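Side-chain contacts in Emp46p (Saccharomyces cerevisiae, PDB 2A6V), which acts as a calcium-independent cargo receptor that recognises carbohydrate through its lectin-like domain and is involved in the secretion of glycoproteins: residues G102-S105 and K106-G110; F75-R78 and G79-G83; K173-D177 and N178-F182; D119-G122 and E123-T126. One frame throughout, in Å; residues are numbered along the deposited sequence.

Contact 1. Residues G102-S105 and K106-G110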
ATOM      1  N   GLY A 102       6.868   8.321  -2.444  1.00 14.46           N
ATOM      2  CA  GLY A 102       7.371   7.647  -3.619  1.00 14.51           C
ATOM      3  C   GLY A 102       6.314   7.131  -4.582  1.00 15.18           C
ATOM      4  O   GLY A 102       6.627   6.382  -5.503  1.00 16.02           O
ATOM      5  N   GLY A 103       5.071   7.522  -4.400  1.00 15.01           N
ATOM      6  CA  GLY A 103       3.982   6.854  -5.073  1.00 16.08           C
ATOM      7  C   GLY A 103       2.987   7.682  -5.863  1.00 16.34           C
ATOM      8  O   GLY A 103       2.342   7.154  -6.770  1.00 19.08           O
ATOM      9  N   SER A 104       2.836   8.946  -5.508  1.00 16.39           N
ATOM     10  CA  SER A 104       1.746   9.758  -6.042  1.00 16.03           C
ATOM     11  C   SER A 104       2.075  11.242  -5.971  1.00 16.17           C
ATOM     12  O   SER A 104       2.892  11.684  -5.170  1.00 15.90           O
ATOM     13  CB  SER A 104       0.494   9.490  -5.196  1.00 16.12           C
ATOM     14  OG  SER A 104      -0.641  10.208  -5.674  1.00 16.99           O
ATOM     15  N   SER A 105       1.381  12.036  -6.779  1.00 16.27           N
ATOM     16  CA  SER A 105       1.238  13.456  -6.527  1.00 16.82           C
ATOM     17  C   SER A 105       0.570  13.684  -5.172  1.00 16.68           C
ATOM     18  O   SER A 105      -0.208  12.846  -4.702  1.00 16.56           O
ATOM     19  CB  SER A 105       0.350  14.055  -7.623  1.00 17.08           C
ATOM     20  OG  SER A 105       0.052  15.394  -7.370  1.00 19.02           O
ATOM     21  N   LYS A 106       0.836  14.820  -4.550  1.00 17.67           N
ATOM     22  CA  LYS A 106       0.114  15.240  -3.363  1.00 18.43           C
ATOM     23  C   LYS A 106      -1.377  15.395  -3.674  1.00 18.37           C
ATOM     24  O   LYS A 106      -2.234  15.216  -2.799  1.00 18.20           O
ATOM     25  CB  LYS A 106       0.677  16.560  -2.827  1.00 18.83           C
ATOM     26  CG  LYS A 106       2.067  16.416  -2.227  1.00 20.65           C
ATOM     27  CD  LYS A 106       2.478  17.602  -1.346  1.00 23.19           C
ATOM     28  CE  LYS A 106       2.788  18.838  -2.150  1.00 24.25           C
ATOM     29  NZ  LYS A 106       3.407  19.902  -1.302  1.00 23.19           N
ATOM     30  N   LYS A 107      -1.683  15.735  -4.925  1.00 18.77           N
ATOM     31  CA  LYS A 107      -3.056  15.826  -5.387  1.00 19.82           C
ATOM     32  C   LYS A 107      -3.446  14.528  -6.100  1.00 19.25           C
ATOM     33  O   LYS A 107      -2.950  14.209  -7.188  1.00 20.07           O
ATOM     34  CB  LYS A 107      -3.229  17.034  -6.321  1.00 20.88           C
ATOM     35  CG  LYS A 107      -4.686  17.339  -6.651  1.00 24.37           C
ATOM     36  CD  LYS A 107      -4.833  18.474  -7.686  1.00 28.16           C
ATOM     37  CE  LYS A 107      -4.197  19.777  -7.242  1.00 31.34           C
ATOM     38  NZ  LYS A 107      -4.701  20.263  -5.930  1.00 33.98           N
ATOM     39  N   PHE A 108      -4.314  13.758  -5.456  1.00 19.17           N
ATOM     40  CA  PHE A 108      -4.747  12.474  -5.997  1.00 18.45           C
ATOM     41  C   PHE A 108      -6.192  12.225  -5.590  1.00 18.52           C
ATOM     42  O   PHE A 108      -6.739  12.910  -4.729  1.00 17.32           O
ATOM     43  CB  PHE A 108      -3.824  11.337  -5.519  1.00 18.19           C
ATOM     44  CG  PHE A 108      -3.922  11.045  -4.047  1.00 17.20           C
ATOM     45  CD1 PHE A 108      -4.789  10.069  -3.558  1.00 17.13           C
ATOM     46  CD2 PHE A 108      -3.154  11.746  -3.148  1.00 16.59           C
ATOM     47  CE1 PHE A 108      -4.871   9.825  -2.184  1.00 16.80           C
ATOM     48  CE2 PHE A 108      -3.232  11.508  -1.796  1.00 16.94           C
ATOM     49  CZ  PHE A 108      -4.087  10.543  -1.307  1.00 16.82           C
ATOM     50  N   ASN A 109      -6.790  11.251  -6.250  1.00 18.74           N
ATOM     51  CA  ASN A 109      -8.156  10.863  -6.020  1.00 19.18           C
ATOM     52  C   ASN A 109      -8.143   9.420  -5.564  1.00 18.67           C
ATOM     53  O   ASN A 109      -7.933   8.492  -6.347  1.00 18.60           O
ATOM     54  CB  ASN A 109      -8.966  11.019  -7.302  1.00 19.58           C
ATOM     55  CG  ASN A 109     -10.441  11.049  -7.044  1.00 22.32           C
ATOM     56  OD1 ASN A 109     -10.961  10.328  -6.185  1.00 25.78           O
ATOM     57  ND2 ASN A 109     -11.142  11.912  -7.784  1.00 26.99           N
ATOM     58  N   GLY A 110      -8.313   9.228  -4.271  1.00 17.52           N
ATOM     59  CA  GLY A 110      -8.341   7.889  -3.742  1.00 16.36           C
ATOM     60  C   GLY A 110      -7.967   7.799  -2.293  1.00 14.94           C
ATOM     61  O   GLY A 110      -8.153   8.741  -1.526  1.00 14.86           O
TER

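Contact 2. Residues F75-R78 and G79-G83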
ATOM      1  N   PHE A  75      12.866  -3.242   7.626  1.00 15.25           N
ATOM      2  CA  PHE A  75      14.033  -3.827   8.262  1.00 17.17           C
ATOM      3  C   PHE A  75      15.236  -2.895   8.237  1.00 17.00           C
ATOM      4  O   PHE A  75      15.470  -2.155   7.269  1.00 16.85           O
ATOM      5  CB  PHE A  75      14.400  -5.138   7.562  1.00 18.42           C
ATOM      6  CG  PHE A  75      15.607  -5.795   8.137  1.00 22.07           C
ATOM      7  CD1 PHE A  75      15.545  -6.407   9.373  1.00 24.28           C
ATOM      8  CD2 PHE A  75      16.818  -5.782   7.450  1.00 24.29           C
ATOM      9  CE1 PHE A  75      16.694  -7.003   9.928  1.00 26.56           C
ATOM     10  CE2 PHE A  75      17.954  -6.384   7.992  1.00 26.44           C
ATOM     11  CZ  PHE A  75      17.885  -6.988   9.230  1.00 26.85           C
ATOM     12  N   GLY A  76      16.020  -2.935   9.302  1.00 18.11           N
ATOM     13  CA  GLY A  76      17.328  -2.315   9.303  1.00 18.31           C
ATOM     14  C   GLY A  76      17.489  -0.973   9.981  1.00 18.75           C
ATOM     15  O   GLY A  76      18.619  -0.520  10.200  1.00 21.11           O
ATOM     16  N   PHE A  77      16.378  -0.315  10.294  1.00 17.48           N
ATOM     17  CA  PHE A  77      16.435   0.991  10.902  1.00 17.20           C
ATOM     18  C   PHE A  77      15.278   1.252  11.839  1.00 16.85           C
ATOM     19  O   PHE A  77      14.119   1.120  11.458  1.00 16.18           O
ATOM     20  CB  PHE A  77      16.445   2.111   9.860  1.00 17.36           C
ATOM     21  CG  PHE A  77      16.465   3.482  10.474  1.00 17.38           C
ATOM     22  CD1 PHE A  77      17.580   3.915  11.193  1.00 17.93           C
ATOM     23  CD2 PHE A  77      15.363   4.330  10.381  1.00 19.22           C
ATOM     24  CE1 PHE A  77      17.605   5.164  11.779  1.00 20.06           C
ATOM     25  CE2 PHE A  77      15.399   5.582  10.969  1.00 19.37           C
ATOM     26  CZ  PHE A  77      16.512   5.993  11.671  1.00 20.95           C
ATOM     27  N   ARG A  78      15.605   1.665  13.059  1.00 16.15           N
ATOM     28  CA  ARG A  78      14.608   2.162  13.999  1.00 16.80           C
ATOM     29  C   ARG A  78      15.111   3.495  14.495  1.00 16.94           C
ATOM     30  O   ARG A  78      16.225   3.596  14.997  1.00 17.84           O
ATOM     31  CB  ARG A  78      14.417   1.192  15.162  1.00 16.82           C
ATOM     32  CG  ARG A  78      13.541   1.748  16.274  1.00 16.11           C
ATOM     33  CD  ARG A  78      13.012   0.705  17.259  1.00 18.05           C
ATOM     34  NE  ARG A  78      11.963  -0.122  16.670  1.00 17.77           N
ATOM     35  CZ  ARG A  78      10.700   0.261  16.510  1.00 16.06           C
ATOM     36  NH1 ARG A  78      10.316   1.467  16.888  1.00 17.34           N
ATOM     37  NH2 ARG A  78       9.822  -0.546  15.955  1.00 16.96           N
ATOM     38  N   GLY A  79      14.284   4.519  14.332  1.00 16.61           N
ATOM     39  CA  GLY A  79      14.591   5.858  14.759  1.00 16.85           C
ATOM     40  C   GLY A  79      13.840   6.880  13.937  1.00 16.94           C
ATOM     41  O   GLY A  79      13.051   6.549  13.051  1.00 16.36           O
ATOM     42  N   SER A  80      14.157   8.140  14.204  1.00 17.63           N
ATOM     43  CA  SER A  80      13.444   9.251  13.614  1.00 18.01           C
ATOM     44  C   SER A  80      13.704   9.306  12.105  1.00 17.20           C
ATOM     45  O   SER A  80      14.824   9.124  11.652  1.00 18.13           O
ATOM     46  CB  SER A  80      13.884  10.554  14.296  1.00 18.16           C
ATOM     47  OG  SER A  80      13.174  11.663  13.798  1.00 23.57           O
ATOM     48  N   THR A  81      12.638   9.554  11.351  1.00 16.70           N
ATOM     49  CA  THR A  81      12.698   9.634   9.903  1.00 15.62           C
ATOM     50  C   THR A  81      11.351  10.103   9.391  1.00 14.95           C
ATOM     51  O   THR A  81      10.334   9.907  10.057  1.00 15.67           O
ATOM     52  CB  THR A  81      13.020   8.237   9.309  1.00 16.02           C
ATOM     53  OG1 THR A  81      13.061   8.320   7.885  1.00 15.88           O
ATOM     54  CG2 THR A  81      11.912   7.189   9.602  1.00 15.50           C
ATOM     55  N   LYS A  82      11.346  10.734   8.223  1.00 15.06           N
ATOM     56  CA  LYS A  82      10.111  11.059   7.517  1.00 15.09           C
ATOM     57  C   LYS A  82       9.772  10.025   6.455  1.00 14.33           C
ATOM     58  O   LYS A  82       8.753  10.126   5.780  1.00 14.04           O
ATOM     59  CB  LYS A  82      10.216  12.453   6.895  1.00 16.21           C
ATOM     60  CG  LYS A  82      10.149  13.570   7.962  1.00 20.56           C
ATOM     61  CD  LYS A  82       8.747  13.657   8.591  1.00 23.99           C
ATOM     62  CE  LYS A  82       8.677  14.662   9.712  1.00 26.88           C
ATOM     63  NZ  LYS A  82       7.449  14.523  10.526  1.00 28.48           N
ATOM     64  N   GLY A  83      10.608   8.996   6.328  1.00 12.82           N
ATOM     65  CA  GLY A  83      10.333   7.928   5.391  1.00 12.46           C
ATOM     66  C   GLY A  83       9.116   7.142   5.795  1.00 12.24           C
ATOM     67  O   GLY A  83       8.706   7.147   6.947  1.00 13.10           O
TER

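Contact 3. Residues K173-D177 and N178-F182. With EDO (1,2-ethanediol), chain E.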
ATOM      1  N   LYS A 173     -12.884  -2.651   6.217  1.00 15.81           N
ATOM      2  CA  LYS A 173     -12.143  -3.005   7.408  1.00 15.58           C
ATOM      3  C   LYS A 173     -10.666  -3.123   7.065  1.00 15.17           C
ATOM      4  O   LYS A 173     -10.302  -3.681   6.038  1.00 15.60           O
ATOM      5  CB  LYS A 173     -12.637  -4.343   7.944  1.00 17.04           C
ATOM      6  CG  LYS A 173     -12.035  -4.792   9.222  1.00 19.34           C
ATOM      7  CD  LYS A 173     -12.942  -5.814   9.900  1.00 23.93           C
ATOM      8  CE  LYS A 173     -12.875  -7.147   9.218  1.00 27.31           C
ATOM      9  NZ  LYS A 173     -13.693  -8.133   9.982  1.00 29.19           N
ATOM     10  N   LEU A 174      -9.831  -2.613   7.943  1.00 14.27           N
ATOM     11  CA  LEU A 174      -8.398  -2.690   7.765  1.00 13.38           C
ATOM     12  C   LEU A 174      -7.830  -3.381   8.968  1.00 13.66           C
ATOM     13  O   LEU A 174      -7.920  -2.860  10.087  1.00 13.12           O
ATOM     14  CB  LEU A 174      -7.823  -1.278   7.625  1.00 12.99           C
ATOM     15  CG  LEU A 174      -6.419  -1.111   7.049  1.00 15.14           C
ATOM     16  CD1 LEU A 174      -5.386  -1.630   7.954  1.00 15.89           C
ATOM     17  CD2 LEU A 174      -6.318  -1.741   5.652  1.00 15.92           C
ATOM     18  N   GLN A 175      -7.243  -4.554   8.767  1.00 13.31           N
ATOM     19  CA  GLN A 175      -6.583  -5.295   9.836  1.00 14.06           C
ATOM     20  C   GLN A 175      -5.078  -5.310   9.622  1.00 13.65           C
ATOM     21  O   GLN A 175      -4.601  -5.337   8.498  1.00 13.71           O
ATOM     22  CB  GLN A 175      -7.077  -6.743   9.874  1.00 14.99           C
ATOM     23  CG  GLN A 175      -8.571  -6.922  10.138  1.00 16.39           C
ATOM     24  CD  GLN A 175      -9.014  -8.321   9.783  1.00 19.62           C
ATOM     25  OE1 GLN A 175      -9.250  -8.624   8.618  1.00 21.53           O
ATOM     26  NE2 GLN A 175      -9.089  -9.184  10.778  1.00 24.55           N
ATOM     27  N   MET A 176      -4.344  -5.265  10.712  1.00 13.34           N
ATOM     28  CA  MET A 176      -2.902  -5.452  10.742  1.00 13.47           C
ATOM     29  C   MET A 176      -2.631  -6.670  11.583  1.00 14.41           C
ATOM     30  O   MET A 176      -3.025  -6.735  12.749  1.00 13.92           O
ATOM     31  CB  MET A 176      -2.198  -4.232  11.319  1.00 13.99           C
ATOM     32  CG  MET A 176      -2.554  -2.923  10.608  1.00 13.08           C
ATOM     33  SD  MET A 176      -2.017  -2.815   8.899  1.00 12.97           S
ATOM     34  CE  MET A 176      -0.326  -2.761   9.064  1.00 13.94           C
ATOM     35  N   ASP A 177      -1.967  -7.659  11.002  1.00 14.09           N
ATOM     36  CA  ASP A 177      -1.708  -8.925  11.691  1.00 14.87           C
ATOM     37  C   ASP A 177      -2.983  -9.476  12.340  1.00 15.22           C
ATOM     38  O   ASP A 177      -2.962  -9.917  13.483  1.00 15.55           O
ATOM     39  CB  ASP A 177      -0.544  -8.745  12.666  1.00 14.47           C
ATOM     40  CG  ASP A 177       0.781  -8.535  11.969  1.00 15.83           C
ATOM     41  OD1 ASP A 177       0.900  -8.922  10.782  1.00 18.03           O
ATOM     42  OD2 ASP A 177       1.760  -8.050  12.549  1.00 17.37           O
ATOM     43  N   ASN A 178      -4.081  -9.416  11.597  1.00 16.27           N
ATOM     44  CA  ASN A 178      -5.375  -9.974  11.985  1.00 17.73           C
ATOM     45  C   ASN A 178      -6.050  -9.285  13.162  1.00 17.70           C
ATOM     46  O   ASN A 178      -6.979  -9.839  13.770  1.00 19.65           O
ATOM     47  CB  ASN A 178      -5.273 -11.478  12.227  1.00 18.60           C
ATOM     48  CG  ASN A 178      -4.882 -12.233  10.975  1.00 21.47           C
ATOM     49  OD1 ASN A 178      -5.364 -11.933   9.880  1.00 26.21           O
ATOM     50  ND2 ASN A 178      -3.995 -13.203  11.124  1.00 27.75           N
ATOM     51  N   ARG A 179      -5.620  -8.063  13.451  1.00 17.16           N
ATOM     52  CA  ARG A 179      -6.210  -7.249  14.514  1.00 16.66           C
ATOM     53  C   ARG A 179      -6.744  -5.992  13.874  1.00 16.36           C
ATOM     54  O   ARG A 179      -6.072  -5.380  13.049  1.00 15.76           O
ATOM     55  CB  ARG A 179      -5.173  -6.888  15.583  1.00 15.78           C
ATOM     56  CG  ARG A 179      -4.420  -8.104  16.190  1.00 17.45           C
ATOM     57  CD  ARG A 179      -3.643  -7.855  17.465  1.00 18.79           C
ATOM     58  NE  ARG A 179      -2.865  -6.619  17.409  1.00 19.53           N
ATOM     59  CZ  ARG A 179      -1.632  -6.491  16.915  1.00 18.78           C
ATOM     60  NH1 ARG A 179      -0.974  -7.510  16.373  1.00 21.17           N
ATOM     61  NH2 ARG A 179      -1.046  -5.299  16.954  1.00 19.32           N
ATOM     62  N   VAL A 180      -7.942  -5.573  14.246  1.00 15.72           N
ATOM     63  CA  VAL A 180      -8.568  -4.439  13.588  1.00 15.33           C
ATOM     64  C   VAL A 180      -7.808  -3.150  13.910  1.00 14.86           C
ATOM     65  O   VAL A 180      -7.518  -2.842  15.064  1.00 15.99           O
ATOM     66  CB  VAL A 180     -10.079  -4.312  13.911  1.00 15.56           C
ATOM     67  CG1 VAL A 180     -10.669  -3.108  13.238  1.00 16.78           C
ATOM     68  CG2 VAL A 180     -10.820  -5.563  13.429  1.00 17.65           C
ATOM     69  N   CYS A 181      -7.462  -2.433  12.845  1.00 13.69           N
ATOM     70  CA  CYS A 181      -6.873  -1.104  12.927  1.00 13.61           C
ATOM     71  C   CYS A 181      -8.001  -0.067  12.861  1.00 13.65           C
ATOM     72  O   CYS A 181      -8.103   0.814  13.738  1.00 13.28           O
ATOM     73  CB  CYS A 181      -5.854  -0.936  11.800  1.00 12.84           C
ATOM     74  SG  CYS A 181      -5.072   0.689  11.690  1.00 13.59           S
ATOM     75  N   PHE A 182      -8.854  -0.174  11.860  1.00 13.97           N
ATOM     76  CA  PHE A 182     -10.041   0.651  11.763  1.00 14.64           C
ATOM     77  C   PHE A 182     -11.103   0.022  10.886  1.00 16.34           C
ATOM     78  O   PHE A 182     -10.825  -0.898  10.111  1.00 15.51           O
ATOM     79  CB  PHE A 182      -9.707   2.060  11.258  1.00 14.38           C
ATOM     80  CG  PHE A 182      -9.209   2.100   9.834  1.00 13.03           C
ATOM     81  CD1 PHE A 182     -10.090   2.158   8.776  1.00 14.56           C
ATOM     82  CD2 PHE A 182      -7.844   2.151   9.568  1.00 13.92           C
ATOM     83  CE1 PHE A 182      -9.617   2.205   7.461  1.00 15.17           C
ATOM     84  CE2 PHE A 182      -7.378   2.195   8.272  1.00 15.08           C
ATOM     85  CZ  PHE A 182      -8.266   2.231   7.227  1.00 14.30           C
TER
HETATM   86  C1  EDO E   3      -3.642  -3.237  15.085  1.00 23.27           C
HETATM   87  O1  EDO E   3      -4.381  -3.112  13.884  1.00 20.48           O
HETATM   88  C2  EDO E   3      -3.772  -1.970  15.920  1.00 26.33           C
HETATM   89  O2  EDO E   3      -5.144  -1.724  16.265  1.00 26.96           O
HETATM   90  O   HOH W   1      -4.164  -8.687   8.716  1.00 17.60           O
HETATM   91  O   HOH W   2      -9.675  -8.948  13.561  1.00 37.87           O
HETATM   92  O   HOH W   3      -1.721 -10.297  15.847  1.00 23.69           O
HETATM   93  O   HOH W   4       1.859  -7.165  15.072  1.00 24.05           O

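Contact 4. Residues D119-G122 and E123-T126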
ATOM      1  N   ASP A 119       3.496  12.699  12.890  1.00 16.32           N
ATOM      2  CA  ASP A 119       4.176  13.724  13.696  1.00 17.34           C
ATOM      3  C   ASP A 119       3.602  13.831  15.085  1.00 16.66           C
ATOM      4  O   ASP A 119       4.272  14.329  15.972  1.00 17.72           O
ATOM      5  CB  ASP A 119       4.226  15.080  13.016  1.00 18.62           C
ATOM      6  CG  ASP A 119       2.912  15.521  12.495  1.00 21.32           C
ATOM      7  OD1 ASP A 119       2.456  14.981  11.444  1.00 23.91           O
ATOM      8  OD2 ASP A 119       2.313  16.482  13.016  1.00 25.32           O
ATOM      9  N   LYS A 120       2.379  13.352  15.277  1.00 16.12           N
ATOM     10  CA  LYS A 120       1.769  13.367  16.610  1.00 16.02           C
ATOM     11  C   LYS A 120       1.475  11.990  17.204  1.00 15.82           C
ATOM     12  O   LYS A 120       1.537  11.827  18.430  1.00 16.06           O
ATOM     13  CB  LYS A 120       0.528  14.248  16.602  1.00 16.29           C
ATOM     14  CG  LYS A 120       0.890  15.728  16.416  1.00 18.28           C
ATOM     15  CD  LYS A 120      -0.317  16.610  16.377  1.00 20.14           C
ATOM     16  CE  LYS A 120       0.095  18.091  16.297  1.00 21.73           C
ATOM     17  NZ  LYS A 120      -1.114  18.971  16.249  1.00 23.03           N
ATOM     18  N   LEU A 121       1.178  10.994  16.370  1.00 15.44           N
ATOM     19  CA  LEU A 121       0.942   9.620  16.867  1.00 15.09           C
ATOM     20  C   LEU A 121       2.209   8.788  17.012  1.00 14.88           C
ATOM     21  O   LEU A 121       2.245   7.761  17.725  1.00 15.50           O
ATOM     22  CB  LEU A 121       0.037   8.866  15.916  1.00 15.05           C
ATOM     23  CG  LEU A 121      -1.375   9.378  15.691  1.00 14.34           C
ATOM     24  CD1 LEU A 121      -2.014   8.601  14.541  1.00 16.24           C
ATOM     25  CD2 LEU A 121      -2.184   9.257  16.943  1.00 15.52           C
ATOM     26  N   GLY A 122       3.236   9.168  16.270  1.00 14.69           N
ATOM     27  CA  GLY A 122       4.388   8.323  16.091  1.00 14.39           C
ATOM     28  C   GLY A 122       4.051   7.146  15.185  1.00 14.23           C
ATOM     29  O   GLY A 122       3.256   7.259  14.263  1.00 13.59           O
ATOM     30  N   GLU A 123       4.668   6.023  15.506  1.00 14.11           N
ATOM     31  CA  GLU A 123       4.644   4.800  14.704  1.00 14.13           C
ATOM     32  C   GLU A 123       3.210   4.297  14.552  1.00 12.64           C
ATOM     33  O   GLU A 123       2.550   3.941  15.532  1.00 12.71           O
ATOM     34  CB  GLU A 123       5.519   3.789  15.409  1.00 15.21           C
ATOM     35  CG  GLU A 123       6.189   2.804  14.504  1.00 16.51           C
ATOM     36  CD  GLU A 123       7.244   1.955  15.197  1.00 17.09           C
ATOM     37  OE1 GLU A 123       7.664   0.996  14.539  1.00 16.85           O
ATOM     38  OE2 GLU A 123       7.642   2.202  16.368  1.00 17.88           O
ATOM     39  N   SER A 124       2.687   4.343  13.335  1.00 11.23           N
ATOM     40  CA  SER A 124       1.258   4.225  13.125  1.00 11.43           C
ATOM     41  C   SER A 124       0.858   3.894  11.703  1.00 11.00           C
ATOM     42  O   SER A 124       1.681   4.012  10.781  1.00 12.06           O
ATOM     43  CB  SER A 124       0.566   5.544  13.528  1.00 10.84           C
ATOM     44  OG  SER A 124       1.021   6.607  12.711  1.00 11.30           O
ATOM     45  N   VAL A 125      -0.404   3.463  11.554  1.00 10.58           N
ATOM     46  CA  VAL A 125      -1.140   3.434  10.313  1.00 10.74           C
ATOM     47  C   VAL A 125      -2.067   4.639  10.329  1.00 10.85           C
ATOM     48  O   VAL A 125      -2.838   4.818  11.269  1.00 12.59           O
ATOM     49  CB  VAL A 125      -1.993   2.134  10.178  1.00 10.38           C
ATOM     50  CG1 VAL A 125      -2.769   2.114   8.891  1.00 11.79           C
ATOM     51  CG2 VAL A 125      -1.133   0.906  10.278  1.00 11.17           C
ATOM     52  N   THR A 126      -1.988   5.467   9.309  1.00 10.79           N
ATOM     53  CA  THR A 126      -2.929   6.570   9.104  1.00 11.05           C
ATOM     54  C   THR A 126      -3.531   6.479   7.728  1.00 10.73           C
ATOM     55  O   THR A 126      -2.819   6.176   6.761  1.00 11.29           O
ATOM     56  CB  THR A 126      -2.278   7.951   9.340  1.00 10.20           C
ATOM     57  OG1 THR A 126      -1.000   8.037   8.679  1.00 10.72           O
ATOM     58  CG2 THR A 126      -2.013   8.165  10.835  1.00 11.28           C
TER
HETATM   59  O   HOH W   5       2.998   5.079  18.073  1.00 18.18           O

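Contact 1. Residues G102-S105 and K106-G110
Lys106 and Lys107 turn the chain over Ser105, whose hydroxyl faces their backbone. Lys106 meets Ser105 through its stem alone, and the rest of its side chain leads away from the 102-105 segment. At Lys107 the backbone N-H turns back and donates to Ser105 OG, with N to OG 3.0 Å and a bent N-H...O angle of 147°. A serine oxygen accepting from the N-H two residues on makes this an ST turn. With Ser105 OG swung opposite its own backbone N (chi1 174°), the oxygen reaches forward along the chain; Lys107 CB lies beyond the bond, 3.8 Å from Ser105 OG. Phe108 then folds back over the start of the turn, its CB 3.4 Å from Ser104 OG. Its CG sits between the backbone N and the carbonyl carbon (chi1 68°), a rotation that swings the ring so that Phe108 CD2 lies 3.5 Å from Ser105 O; both oxygens approach the ring obliquely. Those oxygens are themselves joined: Ser104 OG donates to Ser105 O over 2.8 Å, in the carbonyl plane and on a lone pair. Ser104 OG is also bonded to Lys90 NZ, so this buried oxygen has two polar partners. Asn109 and Gly110 lead on into strand 111-115, the chain turning a corner at Gly110. The whole turn lies in the connection from strand 84-90 to strand 111-115, where Phe108 meets Trp88 of the first strand edge-to-face and packs on Leu100 and Leu136 from loops.

Contact 2. Residues F75-R78 and G79-G83
An ST turn closes the loop in which Phe77 is wrapped by the backbone of Gly79 and Ser80 and by the stem of Thr81. Phe77 CG stands opposite its backbone N (chi1 178°), which sends the ring forward along the chain rather than back toward Gly76. Gly79 N lies over one face of the ring, 3.7 Å above its plane and displaced toward the rim. Past it, Gly79 O comes to 3.3 Å from Phe77 CE2. Ser80 O reaches the ring at its edge, in plane, with Phe77 CZ to Ser80 O 3.6 Å, so the carbonyl oxygen lies against the weakly positive rim of the phenyl group. Thr81 CB closes in obliquely, 3.9 Å from Phe77 CE2. The same threonine forms the turn: Gly83 N donates to Thr81 OG1 over 3.0 Å in a nearly straight bond, the N-H...O angle being 163°. Thr81 OG1 is also hydrogen-bonded to Asp204 OD2, which ties the turn to another loop. Arg78 uses only the foot of its side chain here, beside Gly79 N; its guanidinium group is spent on a salt bridge to Glu123 and a hydrogen bond to Gln152 O. The loop lies at the surface between strand 66-75 of one sheet of the sandwich and strand 84-90 of the other, and Phe77 also touches Ser206 in the loop before strand 209-218.

Contact 3. Residues K173-D177 and N178-F182
A beta hairpin with a type I' turn from Met176 to Arg179 joins strands 171-176 and 179-184, the latter an edge strand of its sheet. The two end residues of the turn, Met176 and Arg179, are joined by two backbone bonds. Farther along, a classic beta bulge sets Cys181 and Phe182 both opposite Leu174: Leu174 O accepts from Cys181 N at 2.8 Å and more weakly from Phe182 N at 3.4 Å, and Leu174 N donates to Phe182 O.

The main side-chain contact on the inner face is CH-pi. Leu174 CB sits over the Phe182 ring, 3.7 Å from its centroid and 18° off the normal, the ring being turned under it by chi1 66°. Leu174 CD1 and Met176 CG both touch Cys181 CB, whose sulfur forms the disulfide with Cys147 and so ties this edge strand to strand 145-148 of the other sheet. On the other face, Val180 CG2 lies crosswise against Lys173 CD at 4.1 Å. One water links Gln175 NE2 to Asn178 O.

Asp177 OD1 and OD2 bond to Thr159 N and Ser158 OG, and the carboxylate reaches the Arg179 guanidinium through water, their charged atoms not being in contact. Two waters lie at the guanidinium edge, in its plane: Arg179 NH1 donates to both, over 2.9 Å to the one held by Asp177 O and 3.1 Å to the one held by Asp177 OD2.

Contact 4. Residues D119-G122 and E123-T126
Leu121 and Thr126 meet across the bend that leads into strand 124-131, after Asp119 and Lys120 have turned the chain through bonds from Lys120 N and Leu121 N to Asp118 OD2. Leu121 CG lies beside the backbone N (chi1 -62°), and the branch ending in CD1 slides past the Thr126 side chain in the opposite direction, with Leu121 CD1 to Thr126 CG2 3.7 Å. Nearer the backbone, Leu121 CB touches Ser124 OG at 4.0 Å. The backbone oxygen of Leu121 accepts a hydrogen bond from a water, 2.8 Å away, that also donates to Glu123 O and so spans the bend. Gly122 comes next, with a positive phi of 72°, and turns its carbonyl toward Ser124. Ser124 OG donates to Gly122 O over 2.8 Å, tilted 18° from the carbonyl plane. This short bond ties the hydroxyl of buried Ser124 to the chain two residues back. Tyr143 and Ser146 also pack on both Leu121 and Thr126. The bend connects neighbouring antiparallel strands, 111-115 with its extension 117-118 and 124-131, in a sheet of the concanavalin-like sandwich of legume-type lectins, here on the strand that carries the potassium-binding Tyr128.

In the fold
Contacts 2 and 4 are joined directly, although their centres lie about 13 Å apart: Arg78 NH1 and Glu123 OE2 form a salt bridge of 2.8 Å. Contact 4 also meets contact 3 between the two sheets, where Val125 CB packs on Cys181 SG at 3.7 Å and Val125 CG2 on Met176 CE at 3.9 Å. Contact 1 touches none of the others and lies on the opposite side of the chain's centre from contact 3, their centres about 23 Å apart. Near the potassium site of Tyr128, Ile138, Glu139 and Ser141, the side chain of Thr126 is about 7 Å from a bound potassium ion, Phe108 about 11 Å and Phe182 about 14 Å.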